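Local coordinates for protein beta-hexosaminidase Amuc_2018 (Akkermansia muciniphila, PDB 6JEB) that hydrolyses terminal non-reducing N-acetylglucosamine and N-acetylgalactosamine residues from beta-linked glycans as a family 20 glycoside hydrolase, at residues G163-K167 / Q168-E172; S332-K335 / T336-G340; F355-I358 / Q359-N363; F437-K440 / L441-R445. All blocks are in the same frame, centred on the assembly; numbering follows the deposited sequence.

Contact 1: residues G163-K167 / Q168-E172; sequences GMYTK and QELKE
T166 and E169 hold each other by two reciprocal hydrogen bonds. E169 N donates to T166 OG1 at 2.9 Å, and T166 N returns a bond to E169 OE1 at 3.0 Å with an N-H...O angle of 165°. The carboxylate oxygen is met on its anti side, 25° out of the carboxylate plane. With chi1 at 68°, OG1 of T166 sits between its own backbone N and carbonyl carbon, where it faces E169 N. A water 2.7 Å from E169 OE1 donates to it and to M164 O. This side chain-backbone exchange is a capping box, with T166 as N-cap of helix 167-178, one of the helices of the catalytic barrel domain. With an alanine in place of the glutamate, T166 N and the bridging water would probably lose their shared acceptor, and the N-terminal turn would be held less firmly. Backbone bonds from L170 N to T166 O and from K171 N to K167 O open the helical series. Apolar contact comes from Y165, whose CB lies 3.7 Å from L170 CG, the two side chains crossing at about a right angle; E169 OE1 approaches the edge of the Y165 ring, whose OH bonds to I104 O. Among the charged groups, K167 and K171 run alongside each other with their NZ atoms 4.8 Å apart, and both form salt bridges to D245 on helix 230-246, K167 also to E242.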
loop_
_atom_site.group_PDB
_atom_site.type_symbol
_atom_site.label_atom_id
_atom_site.label_comp_id
_atom_site.label_asym_id
_atom_site.label_seq_id
_atom_site.Cartn_x
_atom_site.Cartn_y
_atom_site.Cartn_z
ATOM N N GLY A 163 -8.461 -15.780 -10.917
ATOM C CA GLY A 163 -8.206 -14.568 -11.658
ATOM C C GLY A 163 -6.724 -14.370 -11.870
ATOM O O GLY A 163 -5.909 -14.749 -11.023
ATOM N N MET A 164 -6.355 -13.784 -13.000
ATOM C CA MET A 164 -4.962 -13.428 -13.232
ATOM C C MET A 164 -4.954 -12.228 -14.162
ATOM O O MET A 164 -5.714 -12.202 -15.135
ATOM C CB MET A 164 -4.198 -14.603 -13.857
ATOM C CG MET A 164 -2.732 -14.281 -14.138
ATOM S SD MET A 164 -1.774 -15.687 -14.728
ATOM C CE MET A 164 -0.943 -16.202 -13.219
ATOM N N TYR A 165 -4.125 -11.226 -13.852
ATOM C CA TYR A 165 -4.001 -10.075 -14.733
ATOM C C TYR A 165 -3.296 -10.482 -16.019
ATOM O O TYR A 165 -2.496 -11.416 -16.040
ATOM C CB TYR A 165 -3.212 -8.953 -14.037
ATOM C CG TYR A 165 -3.961 -8.451 -12.834
ATOM C CD1 TYR A 165 -5.148 -7.735 -12.987
ATOM C CD2 TYR A 165 -3.521 -8.733 -11.545
ATOM C CE1 TYR A 165 -5.868 -7.311 -11.890
ATOM C CE2 TYR A 165 -4.231 -8.308 -10.442
ATOM C CZ TYR A 165 -5.406 -7.603 -10.618
ATOM O OH TYR A 165 -6.120 -7.193 -9.517
ATOM N N THR A 166 -3.618 -9.791 -17.107
ATOM C CA THR A 166 -2.777 -9.893 -18.290
ATOM C C THR A 166 -1.671 -8.848 -18.203
ATOM O O THR A 166 -1.780 -7.851 -17.481
ATOM C CB THR A 166 -3.578 -9.654 -19.570
ATOM O OG1 THR A 166 -3.999 -8.284 -19.616
ATOM C CG2 THR A 166 -4.799 -10.558 -19.622
ATOM N N LYS A 167 -0.595 -9.085 -18.959
ATOM C CA LYS A 167 0.473 -8.093 -19.037
ATOM C C LYS A 167 -0.064 -6.755 -19.532
ATOM O O LYS A 167 0.315 -5.696 -19.020
ATOM C CB LYS A 167 1.600 -8.603 -19.942
ATOM C CG LYS A 167 2.782 -7.647 -20.083
ATOM C CD LYS A 167 3.919 -8.317 -20.846
ATOM C CE LYS A 167 5.257 -8.029 -20.213
ATOM N NZ LYS A 167 6.380 -8.758 -20.882
ATOM N N GLN A 168 -0.970 -6.790 -20.511
ATOM C CA GLN A 168 -1.561 -5.560 -21.029
ATOM C C GLN A 168 -2.374 -4.833 -19.958
ATOM O O GLN A 168 -2.332 -3.597 -19.870
ATOM C CB GLN A 168 -2.418 -5.897 -22.247
ATOM C CG GLN A 168 -2.868 -4.707 -23.055
ATOM C CD GLN A 168 -3.487 -5.126 -24.381
ATOM O OE1 GLN A 168 -2.780 -5.362 -25.364
ATOM N NE2 GLN A 168 -4.812 -5.234 -24.411
ATOM N N GLU A 169 -3.111 -5.575 -19.124
ATOM C CA GLU A 169 -3.837 -4.939 -18.027
ATOM C C GLU A 169 -2.888 -4.278 -17.035
ATOM O O GLU A 169 -3.177 -3.192 -16.521
ATOM C CB GLU A 169 -4.722 -5.951 -17.302
ATOM C CG GLU A 169 -6.007 -6.294 -18.020
ATOM C CD GLU A 169 -6.774 -7.388 -17.293
ATOM O OE1 GLU A 169 -6.114 -8.262 -16.678
ATOM O OE2 GLU A 169 -8.030 -7.371 -17.328
ATOM N N LEU A 170 -1.776 -4.939 -16.705
ATOM C CA LEU A 170 -0.854 -4.341 -15.745
ATOM C C LEU A 170 -0.176 -3.102 -16.324
ATOM O O LEU A 170 0.027 -2.111 -15.608
ATOM C CB LEU A 170 0.153 -5.378 -15.255
ATOM C CG LEU A 170 -0.483 -6.503 -14.433
ATOM C CD1 LEU A 170 0.534 -7.587 -14.121
ATOM C CD2 LEU A 170 -1.102 -5.973 -13.141
ATOM N N LYS A 171 0.154 -3.124 -17.623
ATOM C CA LYS A 171 0.716 -1.929 -18.247
ATOM C C LYS A 171 -0.314 -0.808 -18.315
ATOM O O LYS A 171 0.035 0.372 -18.156
ATOM C CB LYS A 171 1.300 -2.252 -19.625
ATOM C CG LYS A 171 2.540 -3.146 -19.550
ATOM C CD LYS A 171 3.215 -3.340 -20.899
ATOM C CE LYS A 171 4.548 -4.063 -20.729
ATOM N NZ LYS A 171 5.364 -4.146 -21.982
ATOM N N GLU A 172 -1.586 -1.153 -18.534
ATOM C CA GLU A 172 -2.646 -0.153 -18.457
ATOM C C GLU A 172 -2.698 0.469 -17.065
ATOM O O GLU A 172 -2.768 1.697 -16.919
ATOM C CB GLU A 172 -4.001 -0.771 -18.811
ATOM C CG GLU A 172 -5.134 0.243 -18.698
ATOM C CD GLU A 172 -6.516 -0.378 -18.649
ATOM O OE1 GLU A 172 -6.651 -1.536 -18.194
ATOM O OE2 GLU A 172 -7.476 0.299 -19.066
HETATM O O HOH W 1 -7.575 -10.535 -16.348
#

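Contact 2: residues S332-K335 / T336-G340; sequences SIEK and TKKAG
T336 folds back onto the preceding turn of its helix, and each atom beyond its CA meets the carbonyl of S332. T336 CB lies 3.3 Å from S332 O, and CG2 is also close to that oxygen. At the tip, T336 OG1 donates to S332 O at 2.7 Å, while T336 N donates to the same oxygen at 2.9 Å. The two donors arrive from opposite faces of the carbonyl plane, so one oxygen is gripped twice by one residue. A chi1 of 55° places T336 OG1 between the backbone N and the carbonyl carbon, which turns it back along the helix; T336 OG1 also lies 3.1 Å from I333 O. H391 NE2 bonds to both OG1 and I333 O, tying this buried face to the loop before strand 392-399. Helix 329-339 is the crossover helix of a beta-alpha-beta unit between strands 320-323 and 342-345, and T336 packs on V321 and L343 of those strands. Replacing T336 by a valine would probably cost S332 O its second donor and H391 one of its hydrogen-bond partners. On another side of the helix E334 and K338 are each modelled in two conformations; in one of them the chains run alongside each other, E334 CG 3.6 Å from K338 CE, and a water accepts from K338 NZ and donates to E334 O, contacts that are therefore tentative. At the C-terminal end G340, with a phi of 73°, closes the helix in a Schellman motif, its N bonded to K337 O.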
loop_
_atom_site.group_PDB
_atom_site.type_symbol
_atom_site.label_atom_id
_atom_site.label_comp_id
_atom_site.label_asym_id
_atom_site.label_seq_id
_atom_site.Cartn_x
_atom_site.Cartn_y
_atom_site.Cartn_z
ATOM N N SER A 332 11.208 -0.732 16.147
ATOM C CA SER A 332 11.558 -0.809 14.733
ATOM C C SER A 332 12.228 0.471 14.256
ATOM O O SER A 332 13.204 0.421 13.499
ATOM C CB SER A 332 10.312 -1.106 13.902
ATOM O OG SER A 332 9.746 -2.350 14.276
ATOM N N ILE A 333 11.712 1.628 14.677
ATOM C CA ILE A 333 12.336 2.895 14.305
ATOM C C ILE A 333 13.782 2.927 14.781
ATOM O O ILE A 333 14.699 3.279 14.028
ATOM C CB ILE A 333 11.521 4.080 14.856
ATOM C CG1 ILE A 333 10.130 4.120 14.211
ATOM C CG2 ILE A 333 12.261 5.393 14.621
ATOM C CD1 ILE A 333 9.181 5.096 14.876
ATOM N N GLU A 334 14.005 2.512 16.028
ATOM C CA GLU A 334 15.339 2.573 16.617
ATOM C C GLU A 334 16.282 1.569 15.963
ATOM O O GLU A 334 17.427 1.900 15.633
ATOM C CB GLU A 334 15.247 2.324 18.123
ATOM C CG GLU A 334 16.575 2.022 18.793
ATOM C CD GLU A 334 16.415 1.710 20.266
ATOM O OE1 GLU A 334 15.921 2.584 21.008
ATOM O OE2 GLU A 334 16.767 0.585 20.679
ATOM N N LYS A 335 15.816 0.332 15.765
ATOM C CA LYS A 335 16.687 -0.703 15.213
ATOM C C LYS A 335 17.012 -0.450 13.744
ATOM O O LYS A 335 18.133 -0.718 13.299
ATOM C CB LYS A 335 16.062 -2.089 15.397
ATOM C CG LYS A 335 15.924 -2.539 16.842
ATOM C CD LYS A 335 17.268 -2.614 17.546
ATOM C CE LYS A 335 17.086 -2.885 19.034
ATOM N NZ LYS A 335 17.965 -2.028 19.879
ATOM N N THR A 336 16.046 0.042 12.964
ATOM C CA THR A 336 16.347 0.322 11.563
ATOM C C THR A 336 17.337 1.473 11.430
ATOM O O THR A 336 18.212 1.446 10.557
ATOM C CB THR A 336 15.071 0.587 10.761
ATOM O OG1 THR A 336 14.315 1.637 11.378
ATOM C CG2 THR A 336 14.226 -0.680 10.662
ATOM N N LYS A 337 17.219 2.491 12.284
ATOM C CA LYS A 337 18.208 3.563 12.271
ATOM C C LYS A 337 19.599 3.013 12.559
ATOM O O LYS A 337 20.563 3.331 11.855
ATOM C CB LYS A 337 17.837 4.644 13.283
ATOM C CG LYS A 337 18.838 5.792 13.323
ATOM C CD LYS A 337 18.550 6.753 14.457
ATOM C CE LYS A 337 19.682 7.753 14.612
ATOM N NZ LYS A 337 19.838 8.594 13.391
ATOM N N LYS A 338 19.714 2.164 13.585
ATOM C CA LYS A 338 21.018 1.611 13.945
ATOM C C LYS A 338 21.591 0.750 12.829
ATOM O O LYS A 338 22.814 0.718 12.637
ATOM C CB LYS A 338 20.916 0.788 15.230
ATOM C CG LYS A 338 20.560 1.585 16.469
ATOM C CD LYS A 338 20.751 0.754 17.732
ATOM C CE LYS A 338 20.156 1.450 18.945
ATOM N NZ LYS A 338 20.563 2.877 19.016
ATOM N N ALA A 339 20.734 0.054 12.085
ATOM C CA ALA A 339 21.169 -0.832 11.015
ATOM C C ALA A 339 21.329 -0.122 9.679
ATOM O O ALA A 339 21.703 -0.767 8.694
ATOM C CB ALA A 339 20.187 -1.998 10.862
ATOM N N GLY A 340 21.043 1.176 9.612
ATOM C CA GLY A 340 21.154 1.893 8.356
ATOM C C GLY A 340 20.073 1.563 7.354
ATOM O O GLY A 340 20.304 1.659 6.145
HETATM O O HOH W 2 18.660 4.002 17.140
#

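Contact 3: residues F355-I358 / Q359-N363; sequences FPQI and QGQRN
Q361 and I358 close a type II beta turn, I358 to Q361, through the bond from Q361 N to I358 O, 3.0 Å long. G360 takes the third position with a phi of 103°, a backbone shape in which a CB would collide with Q359 O, so glycine suits it. The turn belongs to the long loop between strand 342-345 and helix 372-376 of the catalytic barrel, the loop that also carries the substrate-binding residues Y352, L353 and D354.

The Q361 side chain doubles back across the mouth of the turn. Its CB and CG each pass close to I358 O, and Q361 OE1 takes a long hydrogen bond of 3.3 Å from I358 N. That donor stands above the amide carbonyl plane, 55° out of it, so the bond does not lie on a lone pair. With CG anti to the carbonyl carbon (chi1 -64°) and the chain extended beyond it, the amide is carried over to the I358 backbone. P356 packs alongside, its CB 3.9 Å from Q361 CB and close to the carbonyls of Q361 and R362, and its CG rests against N363 CB.

Further out, partners beyond the turn fix these groups. Q361 NE2 bonds to Y412 OH and Q460 O, which sets the rotation of the amide, and Q357 NE2 bonds to Y412 O; R413 of helix 407-414 packs on P356 and Q361. A water joins the two glutamines: it donates to Q361 OE1 at 2.6 Å and accepts from Q357 NE2 at 3.0 Å and from Q357 N at 3.1 Å.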
loop_
_atom_site.group_PDB
_atom_site.type_symbol
_atom_site.label_atom_id
_atom_site.label_comp_id
_atom_site.label_asym_id
_atom_site.label_seq_id
_atom_site.Cartn_x
_atom_site.Cartn_y
_atom_site.Cartn_z
ATOM N N PHE A 355 -8.898 -4.619 9.338
ATOM C CA PHE A 355 -9.516 -4.746 10.652
ATOM C C PHE A 355 -10.835 -3.970 10.668
ATOM O O PHE A 355 -10.984 -2.977 9.951
ATOM C CB PHE A 355 -8.591 -4.184 11.739
ATOM C CG PHE A 355 -7.284 -4.946 11.925
ATOM C CD1 PHE A 355 -6.995 -6.096 11.200
ATOM C CD2 PHE A 355 -6.343 -4.486 12.835
ATOM C CE1 PHE A 355 -5.788 -6.782 11.385
ATOM C CE2 PHE A 355 -5.137 -5.160 13.027
ATOM C CZ PHE A 355 -4.861 -6.311 12.301
ATOM N N PRO A 356 -11.816 -4.410 11.463
ATOM C CA PRO A 356 -13.102 -3.698 11.497
ATOM C C PRO A 356 -12.934 -2.286 12.044
ATOM O O PRO A 356 -12.106 -2.032 12.921
ATOM C CB PRO A 356 -13.965 -4.561 12.429
ATOM C CG PRO A 356 -12.971 -5.286 13.301
ATOM C CD PRO A 356 -11.788 -5.555 12.394
ATOM N N GLN A 357 -13.736 -1.356 11.513
ATOM C CA GLN A 357 -13.623 0.043 11.916
ATOM C C GLN A 357 -14.618 0.453 12.992
ATOM O O GLN A 357 -14.436 1.507 13.610
ATOM C CB GLN A 357 -13.742 0.980 10.713
ATOM C CG GLN A 357 -15.122 1.042 10.066
ATOM C CD GLN A 357 -15.007 1.432 8.609
ATOM O OE1 GLN A 357 -14.758 2.592 8.290
ATOM N NE2 GLN A 357 -15.143 0.454 7.716
ATOM N N ILE A 358 -15.661 -0.341 13.225
ATOM C CA ILE A 358 -16.617 -0.091 14.296
ATOM C C ILE A 358 -16.763 -1.377 15.093
ATOM O O ILE A 358 -16.943 -2.453 14.511
ATOM C CB ILE A 358 -17.979 0.381 13.748
ATOM C CG1 ILE A 358 -17.827 1.768 13.114
ATOM C CG2 ILE A 358 -19.035 0.397 14.855
ATOM C CD1 ILE A 358 -19.040 2.220 12.342
ATOM N N GLN A 359 -16.662 -1.267 16.415
ATOM C CA GLN A 359 -16.755 -2.438 17.278
ATOM C C GLN A 359 -18.063 -3.180 17.024
ATOM O O GLN A 359 -19.140 -2.577 16.971
ATOM C CB GLN A 359 -16.666 -2.006 18.743
ATOM C CG GLN A 359 -16.655 -3.164 19.732
ATOM C CD GLN A 359 -15.406 -4.022 19.616
ATOM O OE1 GLN A 359 -14.292 -3.506 19.518
ATOM N NE2 GLN A 359 -15.590 -5.337 19.623
ATOM N N GLY A 360 -17.963 -4.495 16.856
ATOM C CA GLY A 360 -19.101 -5.326 16.539
ATOM C C GLY A 360 -19.174 -5.737 15.084
ATOM O O GLY A 360 -19.915 -6.670 14.752
ATOM N N GLN A 361 -18.428 -5.068 14.210
ATOM C CA GLN A 361 -18.334 -5.518 12.834
ATOM C C GLN A 361 -17.424 -6.740 12.759
ATOM O O GLN A 361 -16.633 -7.010 13.668
ATOM C CB GLN A 361 -17.830 -4.378 11.947
ATOM C CG GLN A 361 -18.806 -3.202 11.911
ATOM C CD GLN A 361 -18.402 -2.127 10.927
ATOM O OE1 GLN A 361 -17.215 -1.817 10.766
ATOM N NE2 GLN A 361 -19.387 -1.556 10.252
ATOM N N ARG A 362 -17.548 -7.492 11.663
ATOM C CA ARG A 362 -16.905 -8.804 11.584
ATOM C C ARG A 362 -15.410 -8.712 11.867
ATOM O O ARG A 362 -14.684 -7.938 11.229
ATOM C CB ARG A 362 -17.156 -9.450 10.218
ATOM C CG ARG A 362 -18.631 -9.698 9.894
ATOM C CD ARG A 362 -19.302 -10.642 10.882
ATOM N NE ARG A 362 -18.796 -12.007 10.781
ATOM C CZ ARG A 362 -19.272 -12.925 9.942
ATOM N NH1 ARG A 362 -20.272 -12.635 9.116
ATOM N NH2 ARG A 362 -18.748 -14.143 9.931
ATOM N N ASN A 363 -14.957 -9.498 12.842
ATOM C CA ASN A 363 -13.549 -9.558 13.201
ATOM C C ASN A 363 -12.958 -10.941 12.990
ATOM O O ASN A 363 -11.775 -11.150 13.283
ATOM C CB ASN A 363 -13.321 -9.061 14.639
ATOM C CG ASN A 363 -13.560 -10.135 15.693
ATOM O OD1 ASN A 363 -14.367 -11.051 15.515
ATOM N ND2 ASN A 363 -12.848 -10.022 16.807
HETATM O O HOH W 3 -15.345 -2.273 9.038
#

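Contact 4: residues F437-K440 / L441-R445; sequences FRRK and LADHR
R439 and D443, one helical turn apart, meet through water: one water accepts from R439 NH1 at 2.9 Å, in the guanidinium plane, and donates to D443 OD2 at 2.8 Å. The direct gap of 4.2 Å between R439 NH1 and D443 OD2 is too wide for a salt bridge. A second water donates to both R439 O and D443 OD1, and so supports a carbonyl, R439 O, whose helical bond from D443 N is weak at 3.5 Å. D443 OD2 has a further partner in S5, while R439 NH2 bonds to N436 OD1 and Y4 O. K440 CG lies 3.4 Å above one face of the R439 guanidinium, offset toward its rim.

K440 O accepts from H444 N in the carbonyl plane, and H444 CD2 also approaches K440 O, 3.2 Å away, at the ring edge. Both ring nitrogens of H444 are satisfied, ND1 by Y119 OH and NE2 by S5 O; K440 NZ forms salt bridges with E9 and E423 and a hydrogen bond with I6 O.

Helix 434-452 thus binds the N-terminal residues along its polar flank. Its apolar flank, F437 and L441, packs on helices 417-426 and 372-376, with F437 stacked on Y376.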
loop_
_atom_site.group_PDB
_atom_site.type_symbol
_atom_site.label_atom_id
_atom_site.label_comp_id
_atom_site.label_asym_id
_atom_site.label_seq_id
_atom_site.Cartn_x
_atom_site.Cartn_y
_atom_site.Cartn_z
ATOM N N PHE A 437 -10.137 17.422 11.330
ATOM C CA PHE A 437 -10.281 16.323 10.382
ATOM C C PHE A 437 -11.718 15.823 10.345
ATOM O O PHE A 437 -12.289 15.616 9.268
ATOM C CB PHE A 437 -9.324 15.185 10.742
ATOM C CG PHE A 437 -9.508 13.958 9.891
ATOM C CD1 PHE A 437 -8.938 13.884 8.623
ATOM C CD2 PHE A 437 -10.267 12.891 10.349
ATOM C CE1 PHE A 437 -9.111 12.752 7.830
ATOM C CE2 PHE A 437 -10.450 11.762 9.571
ATOM C CZ PHE A 437 -9.874 11.689 8.304
ATOM N N ARG A 438 -12.315 15.619 11.524
ATOM C CA ARG A 438 -13.689 15.128 11.601
ATOM C C ARG A 438 -14.658 16.090 10.922
ATOM O O ARG A 438 -15.588 15.659 10.226
ATOM C CB ARG A 438 -14.072 14.910 13.067
ATOM C CG ARG A 438 -15.413 14.243 13.284
ATOM C CD ARG A 438 -15.801 14.303 14.748
ATOM N NE ARG A 438 -16.222 15.647 15.133
ATOM C CZ ARG A 438 -15.959 16.208 16.309
ATOM N NH1 ARG A 438 -15.255 15.549 17.219
ATOM N NH2 ARG A 438 -16.382 17.437 16.571
ATOM N N ARG A 439 -14.451 17.398 11.104
ATOM C CA ARG A 439 -15.284 18.389 10.429
ATOM C C ARG A 439 -15.204 18.222 8.916
ATOM O O ARG A 439 -16.231 18.154 8.229
ATOM C CB ARG A 439 -14.826 19.796 10.821
ATOM C CG ARG A 439 -15.479 20.904 9.994
ATOM C CD ARG A 439 -14.841 22.273 10.240
ATOM N NE ARG A 439 -13.464 22.366 9.753
ATOM C CZ ARG A 439 -13.130 22.619 8.491
ATOM N NH1 ARG A 439 -14.071 22.780 7.569
ATOM N NH2 ARG A 439 -11.850 22.696 8.146
ATOM N N LYS A 440 -13.986 18.145 8.382
ATOM C CA LYS A 440 -13.814 18.041 6.934
ATOM C C LYS A 440 -14.377 16.732 6.399
ATOM O O LYS A 440 -14.977 16.704 5.319
ATOM C CB LYS A 440 -12.333 18.144 6.581
ATOM C CG LYS A 440 -11.684 19.431 7.048
ATOM C CD LYS A 440 -10.247 19.525 6.566
ATOM C CE LYS A 440 -9.369 18.462 7.227
ATOM N NZ LYS A 440 -7.972 18.461 6.680
ATOM N N LEU A 441 -14.165 15.632 7.122
ATOM C CA LEU A 441 -14.634 14.343 6.630
ATOM C C LEU A 441 -16.152 14.312 6.498
ATOM O O LEU A 441 -16.689 13.676 5.582
ATOM C CB LEU A 441 -14.151 13.229 7.547
ATOM C CG LEU A 441 -14.518 11.860 6.986
ATOM C CD1 LEU A 441 -13.633 11.490 5.798
ATOM C CD2 LEU A 441 -14.462 10.836 8.068
ATOM N N ALA A 442 -16.861 14.993 7.397
ATOM C CA ALA A 442 -18.306 15.104 7.253
ATOM C C ALA A 442 -18.677 15.755 5.925
ATOM O O ALA A 442 -19.597 15.297 5.236
ATOM C CB ALA A 442 -18.886 15.882 8.433
ATOM N N ASP A 443 -17.962 16.820 5.540
ATOM C CA ASP A 443 -18.208 17.443 4.242
ATOM C C ASP A 443 -17.848 16.505 3.097
ATOM O O ASP A 443 -18.483 16.545 2.036
ATOM C CB ASP A 443 -17.398 18.733 4.104
ATOM C CG ASP A 443 -17.832 19.819 5.078
ATOM O OD1 ASP A 443 -18.984 19.772 5.579
ATOM O OD2 ASP A 443 -17.017 20.733 5.331
ATOM N N HIS A 444 -16.830 15.661 3.287
ATOM C CA HIS A 444 -16.396 14.761 2.226
ATOM C C HIS A 444 -17.419 13.684 1.890
ATOM O O HIS A 444 -17.345 13.100 0.803
ATOM C CB HIS A 444 -15.042 14.153 2.575
ATOM C CG HIS A 444 -13.895 15.020 2.176
ATOM N ND1 HIS A 444 -12.915 14.606 1.298
ATOM C CD2 HIS A 444 -13.604 16.305 2.490
ATOM C CE1 HIS A 444 -12.054 15.592 1.111
ATOM N NE2 HIS A 444 -12.454 16.638 1.817
ATOM N N ARG A 445 -18.368 13.395 2.777
ATOM C CA ARG A 445 -19.401 12.440 2.395
ATOM C C ARG A 445 -20.098 12.888 1.116
ATOM O O ARG A 445 -20.253 12.103 0.172
ATOM C CB ARG A 445 -20.416 12.237 3.513
ATOM C CG ARG A 445 -21.387 11.132 3.153
ATOM C CD ARG A 445 -22.529 10.981 4.123
ATOM N NE ARG A 445 -23.449 9.951 3.656
ATOM C CZ ARG A 445 -24.748 9.938 3.931
ATOM N NH1 ARG A 445 -25.277 10.905 4.670
ATOM N NH2 ARG A 445 -25.518 8.964 3.462
HETATM O O HOH W 4 -16.949 22.650 7.379
HETATM O O HOH W 5 -18.650 19.582 8.664
#

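In the fold
From the N terminus the four contacts follow in series; each joins adjoining segments, so none encloses intervening chain and none nests or crosses. Contact 1 starts helix 167-178 after the short strand 161-162. Contact 2 ends the crossover helix 329-339 leading into strand 342-345, across the chain's centre from contact 1, their centres about 37 Å apart. Contact 3 turns the loop that follows this strand, and contact 4 lies within the late helix 434-452. Contacts 3 and 4 come nearest, about 8 Å between closest atoms, without touching. Helix 417-426 packs against contact 4, while contact 3 rests on helix 407-414 just before it.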